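Local coordinates for protein glycerophosphoryl diester phosphodiesterase (Agrobacterium tumefaciens str. C58, PDB 3KS5) that belongs to the glycerophosphoryl diester phosphodiesterase family and folds as a TIM barrel that holds an iron(III) ion in the model, at residues 102-107 against 135-140. Numbering follows the deposited sequence.
With FE (Fe (III) ion), chain C; ACT (acetate ion), chain D.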
loop_
_atom_site.group_PDB
_atom_site.type_symbol
_atom_site.label_atom_id
_atom_site.label_comp_id
_atom_site.label_asym_id
_atom_site.label_seq_id
_atom_site.Cartn_x
_atom_site.Cartn_y
_atom_site.Cartn_z
ATOM N N PHE A 102 4.274 6.241 5.896
ATOM C CA PHE A 102 4.222 5.417 4.689
ATOM C C PHE A 102 3.814 3.932 4.900
ATOM O O PHE A 102 4.190 3.285 5.901
ATOM C CB PHE A 102 5.565 5.414 3.959
ATOM C CG PHE A 102 5.924 6.698 3.252
ATOM C CD1 PHE A 102 5.055 7.772 3.125
ATOM C CD2 PHE A 102 7.149 6.783 2.626
ATOM C CE1 PHE A 102 5.436 8.907 2.412
ATOM C CE2 PHE A 102 7.517 7.899 1.909
ATOM C CZ PHE A 102 6.663 8.968 1.810
ATOM N N ARG A 103 3.000 3.438 3.942
ATOM C CA ARG A 103 2.708 2.015 3.745
ATOM C C ARG A 103 3.019 1.739 2.279
ATOM O O ARG A 103 2.223 2.053 1.393
ATOM C CB ARG A 103 1.277 1.682 4.078
ATOM C CG ARG A 103 0.887 0.294 3.676
ATOM C CD ARG A 103 -0.535 0.041 4.038
ATOM N NE ARG A 103 -1.012 -1.192 3.430
ATOM C CZ ARG A 103 -1.947 -1.986 3.940
ATOM N NH1 ARG A 103 -2.482 -1.762 5.128
ATOM N NH2 ARG A 103 -2.319 -3.066 3.247
ATOM N N CYS A 104 4.196 1.181 2.048
ATOM C CA CYS A 104 4.778 0.993 0.739
ATOM C C CYS A 104 4.442 -0.420 0.272
ATOM O O CYS A 104 4.489 -1.332 1.104
ATOM C CB CYS A 104 6.286 1.167 0.896
ATOM S SG CYS A 104 7.344 0.999 -0.519
ATOM N N GLU A 105 4.077 -0.610 -1.011
ATOM C CA GLU A 105 3.931 -1.967 -1.580
ATOM C C GLU A 105 4.979 -2.278 -2.639
ATOM O O GLU A 105 5.175 -1.498 -3.592
ATOM C CB GLU A 105 2.555 -2.237 -2.192
ATOM C CG GLU A 105 2.381 -3.736 -2.544
ATOM C CD GLU A 105 1.021 -4.112 -3.071
ATOM O OE1 GLU A 105 0.034 -3.391 -2.838
ATOM O OE2 GLU A 105 0.927 -5.187 -3.676
ATOM N N ILE A 106 5.640 -3.429 -2.468
ATOM C CA ILE A 106 6.613 -3.932 -3.432
ATOM C C ILE A 106 5.821 -4.810 -4.422
ATOM O O ILE A 106 5.390 -5.922 -4.093
ATOM C CB ILE A 106 7.776 -4.709 -2.756
ATOM C CG1 ILE A 106 8.413 -3.904 -1.610
ATOM C CG2 ILE A 106 8.889 -5.000 -3.749
ATOM C CD1 ILE A 106 9.013 -2.545 -2.050
ATOM N N LYS A 107 5.588 -4.266 -5.614
ATOM C CA LYS A 107 4.810 -4.920 -6.667
ATOM C C LYS A 107 5.777 -5.564 -7.638
ATOM O O LYS A 107 6.880 -5.047 -7.848
ATOM C CB LYS A 107 3.974 -3.896 -7.469
ATOM C CG LYS A 107 2.703 -3.344 -6.827
ATOM C CD LYS A 107 1.589 -4.347 -6.774
ATOM C CE LYS A 107 0.259 -3.705 -6.366
ATOM N NZ LYS A 107 -0.752 -4.669 -5.826
ATOM N N THR A 135 8.139 3.967 7.572
ATOM C CA THR A 135 7.557 3.063 6.561
ATOM C C THR A 135 7.240 1.673 7.095
ATOM O O THR A 135 8.040 1.089 7.848
ATOM C CB THR A 135 8.524 2.888 5.386
ATOM O OG1 THR A 135 8.825 4.173 4.821
ATOM C CG2 THR A 135 7.933 1.957 4.290
ATOM N N THR A 136 6.042 1.185 6.752
ATOM C CA THR A 136 5.647 -0.219 6.872
ATOM C C THR A 136 5.731 -0.781 5.444
ATOM O O THR A 136 5.310 -0.097 4.508
ATOM C CB THR A 136 4.226 -0.378 7.348
ATOM O OG1 THR A 136 4.177 -0.300 8.783
ATOM C CG2 THR A 136 3.660 -1.732 6.891
ATOM N N PHE A 137 6.309 -1.974 5.258
ATOM C CA PHE A 137 6.442 -2.594 3.920
ATOM C C PHE A 137 5.439 -3.708 3.732
ATOM O O PHE A 137 5.125 -4.426 4.678
ATOM C CB PHE A 137 7.826 -3.152 3.700
ATOM C CG PHE A 137 8.885 -2.111 3.630
ATOM C CD1 PHE A 137 9.549 -1.699 4.781
ATOM C CD2 PHE A 137 9.227 -1.554 2.427
ATOM C CE1 PHE A 137 10.555 -0.738 4.712
ATOM C CE2 PHE A 137 10.243 -0.605 2.340
ATOM C CZ PHE A 137 10.909 -0.191 3.485
ATOM N N SER A 138 4.911 -3.820 2.511
ATOM C CA SER A 138 3.870 -4.786 2.196
ATOM C C SER A 138 4.128 -5.414 0.817
ATOM O O SER A 138 4.785 -4.825 -0.024
ATOM C CB SER A 138 2.500 -4.121 2.231
ATOM O OG SER A 138 2.379 -3.169 1.178
ATOM N N SER A 139 3.645 -6.638 0.621
ATOM C CA SER A 139 3.713 -7.309 -0.693
ATOM C C SER A 139 2.795 -8.509 -0.676
ATOM O O SER A 139 2.520 -9.062 0.392
ATOM C CB SER A 139 5.137 -7.753 -1.031
ATOM O OG SER A 139 5.279 -8.121 -2.390
ATOM N N PHE A 140 2.307 -8.886 -1.860
ATOM C CA PHE A 140 1.569 -10.140 -2.049
ATOM C C PHE A 140 2.529 -11.341 -2.192
ATOM O O PHE A 140 2.122 -12.516 -1.964
ATOM C CB PHE A 140 0.642 -10.087 -3.305
ATOM C CG PHE A 140 -0.633 -9.345 -3.104
ATOM C CD1 PHE A 140 -1.760 -9.983 -2.637
ATOM C CD2 PHE A 140 -0.710 -8.012 -3.388
ATOM C CE1 PHE A 140 -2.961 -9.277 -2.451
ATOM C CE2 PHE A 140 -1.888 -7.300 -3.186
ATOM C CZ PHE A 140 -3.010 -7.930 -2.742
HETATM FE FE FE C . -1.099 -1.398 -3.409
HETATM C C ACT D . -3.721 -3.117 -4.758
HETATM O O ACT D . -4.565 -2.188 -4.810
HETATM O OXT ACT D . -2.530 -2.854 -5.111
HETATM C CH3 ACT D . -4.213 -4.469 -4.296
HETATM O O HOH W 1 3.174 2.916 9.029
HETATM O O HOH W 2 -0.123 -1.968 0.553
HETATM O O HOH W 3 2.871 -7.002 -4.154
HETATM O O HOH W 4 -2.089 0.692 -4.230
#
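Two neighbouring parallel strands of the TIM barrel, joined through helix 118-128 in a beta-alpha-beta crossover, pair here from Phe102 beside Thr135 to Glu105 beside Ser138, and Glu105, near the C-terminal end of the first strand, is a ligand of the iron(III) ion. The backbone ladder runs from Thr136 N to Phe102 O, from Cys104 N to Thr136 O (3.0 Å) and from Ile106 N to Ser138 O. Cys104 O is gripped twice by Ser138: the bond from Ser138 N is weak and bent, while Ser138 OG donates from above the carbonyl plane at 2.8 Å. A chi1 of 67° turns this hydroxyl between the backbone N and the carbonyl carbon. It also receives a bond from water 2, which in turn accepts one from Arg103 NE. On the helix-facing side, Thr135 CG2 sits over the centre of the Phe137 ring and touches Cys104 CB, while Cys104 SG lies obliquely to the same ring. Toward the barrel interior, the extended Glu105 chain carries OE1 to the iron (2.4 Å), which Glu35 and Asp37 also bind. Glu105 OE2 accepts a bond from water 3, lies at the edge of the Phe140 ring, 3.3 Å from Phe140 CD2, and makes a salt bridge with Lys107 NZ, which also donates to acetate OXT. At the strand ends, Ser139 OG donates to Ile106 O in the carbonyl plane, and water 3 donates to that same oxygen while accepting from Phe140 N.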